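Local atomic coordinates of adenine phosphoribosyltransferase (PDB entry 1QCD), a protein that probably catalyses the salvage of adenine, transferring a phosphoribosyl group from 5-phospho-alpha-D-ribose 1-diphosphate to the base to give AMP and diphosphate. Residues D146-G151 with V169-I174. Sequence-based numbering, arbitrary orientation.
With SO4 (sulfate ion), chain C.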
loop_
_atom_site.group_PDB
_atom_site.type_symbol
_atom_site.label_atom_id
_atom_site.label_comp_id
_atom_site.label_asym_id
_atom_site.label_seq_id
_atom_site.Cartn_x
_atom_site.Cartn_y
_atom_site.Cartn_z
ATOM N N ASP A 146 2.980 -9.011 3.586
ATOM C CA ASP A 146 3.529 -8.871 4.922
ATOM C C ASP A 146 3.498 -10.171 5.725
ATOM O O ASP A 146 4.501 -10.555 6.312
ATOM C CB ASP A 146 2.814 -7.754 5.679
ATOM C CG ASP A 146 1.380 -8.091 6.014
ATOM O OD1 ASP A 146 0.949 -7.700 7.109
ATOM O OD2 ASP A 146 0.672 -8.727 5.201
ATOM N N VAL A 147 2.359 -10.862 5.717
ATOM C CA VAL A 147 2.201 -12.112 6.466
ATOM C C VAL A 147 1.675 -13.296 5.651
ATOM O O VAL A 147 0.697 -13.179 4.903
ATOM C CB VAL A 147 1.238 -11.927 7.671
ATOM C CG1 VAL A 147 1.082 -13.237 8.429
ATOM C CG2 VAL A 147 1.738 -10.855 8.594
ATOM N N LEU A 148 2.316 -14.446 5.828
ATOM C CA LEU A 148 1.888 -15.664 5.156
ATOM C C LEU A 148 1.119 -16.426 6.224
ATOM O O LEU A 148 1.716 -16.957 7.164
ATOM C CB LEU A 148 3.093 -16.486 4.693
ATOM C CG LEU A 148 2.796 -17.810 3.977
ATOM C CD1 LEU A 148 2.219 -17.561 2.598
ATOM C CD2 LEU A 148 4.060 -18.631 3.866
ATOM N N ALA A 149 -0.206 -16.405 6.116
ATOM C CA ALA A 149 -1.067 -17.081 7.070
ATOM C C ALA A 149 -1.498 -18.438 6.530
ATOM O O ALA A 149 -0.820 -19.435 6.742
ATOM C CB ALA A 149 -2.274 -16.211 7.376
ATOM N N THR A 150 -2.614 -18.468 5.811
ATOM C CA THR A 150 -3.147 -19.706 5.237
ATOM C C THR A 150 -2.629 -20.030 3.831
ATOM O O THR A 150 -2.731 -21.172 3.368
ATOM C CB THR A 150 -4.675 -19.664 5.184
ATOM O OG1 THR A 150 -5.098 -18.408 4.635
ATOM C CG2 THR A 150 -5.252 -19.829 6.568
ATOM N N GLY A 151 -2.099 -19.017 3.150
ATOM C CA GLY A 151 -1.567 -19.207 1.816
ATOM C C GLY A 151 -2.576 -19.038 0.701
ATOM O O GLY A 151 -2.208 -19.023 -0.473
ATOM N N VAL A 169 9.797 -16.272 -8.976
ATOM C CA VAL A 169 11.153 -16.392 -8.453
ATOM C C VAL A 169 11.047 -16.955 -7.032
ATOM O O VAL A 169 11.698 -17.937 -6.685
ATOM C CB VAL A 169 11.863 -15.016 -8.374
ATOM C CG1 VAL A 169 13.286 -15.180 -7.840
ATOM C CG2 VAL A 169 11.879 -14.346 -9.731
ATOM N N GLU A 170 10.205 -16.321 -6.226
ATOM C CA GLU A 170 9.995 -16.717 -4.846
ATOM C C GLU A 170 8.911 -15.849 -4.234
ATOM O O GLU A 170 8.683 -14.720 -4.668
ATOM C CB GLU A 170 11.290 -16.566 -4.041
ATOM C CG GLU A 170 11.844 -15.149 -3.987
ATOM C CD GLU A 170 13.192 -15.061 -3.292
ATOM O OE1 GLU A 170 13.891 -16.083 -3.177
ATOM O OE2 GLU A 170 13.572 -13.959 -2.865
ATOM N N MET A 171 8.239 -16.394 -3.230
ATOM C CA MET A 171 7.181 -15.689 -2.523
ATOM C C MET A 171 7.812 -15.211 -1.219
ATOM O O MET A 171 8.237 -16.028 -0.414
ATOM C CB MET A 171 6.025 -16.668 -2.268
ATOM C CG MET A 171 5.048 -16.304 -1.150
ATOM S SD MET A 171 4.047 -14.868 -1.459
ATOM C CE MET A 171 3.773 -14.298 0.181
ATOM N N VAL A 172 7.951 -13.902 -1.042
ATOM C CA VAL A 172 8.550 -13.380 0.187
ATOM C C VAL A 172 7.537 -12.762 1.140
ATOM O O VAL A 172 6.617 -12.066 0.718
ATOM C CB VAL A 172 9.702 -12.356 -0.095
ATOM C CG1 VAL A 172 9.245 -11.268 -1.025
ATOM C CG2 VAL A 172 10.190 -11.728 1.210
ATOM N N SER A 173 7.689 -13.057 2.429
ATOM C CA SER A 173 6.804 -12.503 3.452
ATOM C C SER A 173 7.637 -12.070 4.649
ATOM O O SER A 173 8.683 -12.661 4.925
ATOM C CB SER A 173 5.738 -13.513 3.882
ATOM O OG SER A 173 6.300 -14.629 4.549
ATOM N N ILE A 174 7.213 -10.994 5.308
ATOM C CA ILE A 174 7.927 -10.490 6.477
ATOM C C ILE A 174 7.785 -11.496 7.613
ATOM O O ILE A 174 8.771 -11.991 8.135
ATOM C CB ILE A 174 7.368 -9.125 6.952
ATOM C CG1 ILE A 174 7.394 -8.099 5.811
ATOM C CG2 ILE A 174 8.134 -8.636 8.171
ATOM C CD1 ILE A 174 8.738 -7.915 5.146
HETATM S S SO4 C . -3.680 -15.613 3.779
HETATM O O1 SO4 C . -3.357 -14.193 3.688
HETATM O O2 SO4 C . -4.478 -15.870 5.040
HETATM O O3 SO4 C . -2.411 -16.501 3.794
HETATM O O4 SO4 C . -4.447 -16.038 2.514
#
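Leu148 and Ser173 face each other where the strands 147-148 and 167-173 come together, CB of Leu148 lying 3.7 Å from OG of Ser173. Serine suits this buried place because it is small enough to sit against the neighbouring backbone, while its hydroxyl is satisfied by a hydrogen bond with the hydroxyl of Ser201. Farther out, Leu148 extends its CG anti to the backbone N (chi1 179°), which brings CD1 to 4.3 Å from CE of Met171, a loose apolar touch that the long, unbranched thioether chain makes from two residues before Ser173. Where the two backbones come nearest, the carbonyl O of Asp146 lies 2.9 Å from the backbone N of Ile174 and 3.3 Å from its CB. Branched Ile174 also packs on Ile57 of the helix 51-67.

Both segments turn a corner at this level, at Asp146 and Ile174, and backbone hydrogen bonds of Asp146 and Leu148 with Leu175 build the small parallel sheet of strands 147-148, 175-176 and 203-204. The side chain of Asp146 leaves its backbone away from 169-174, and its OD1 forms a salt bridge with Arg81, which binds adenine and AMP.

Beyond Leu148 the chain curls around a sulfate ion, probably from the crystallisation liquor. Gly151 N donates to O3 at 2.6 Å and OG1 of Thr150 to O2 at 2.6 Å, whereas the amides of Ala149 and Thr150 give weak bonds; Thr153 OG1 adds another. With phi at 88°, Gly151 has a backbone shape in which lacking a side chain avoids a clash with the carbonyl O of Thr150. Ala149, Thr150, Gly151 and Thr153 all bind AMP, and an anion held by neutral N-H and hydroxyl donors is consistent with a pocket for its phosphate.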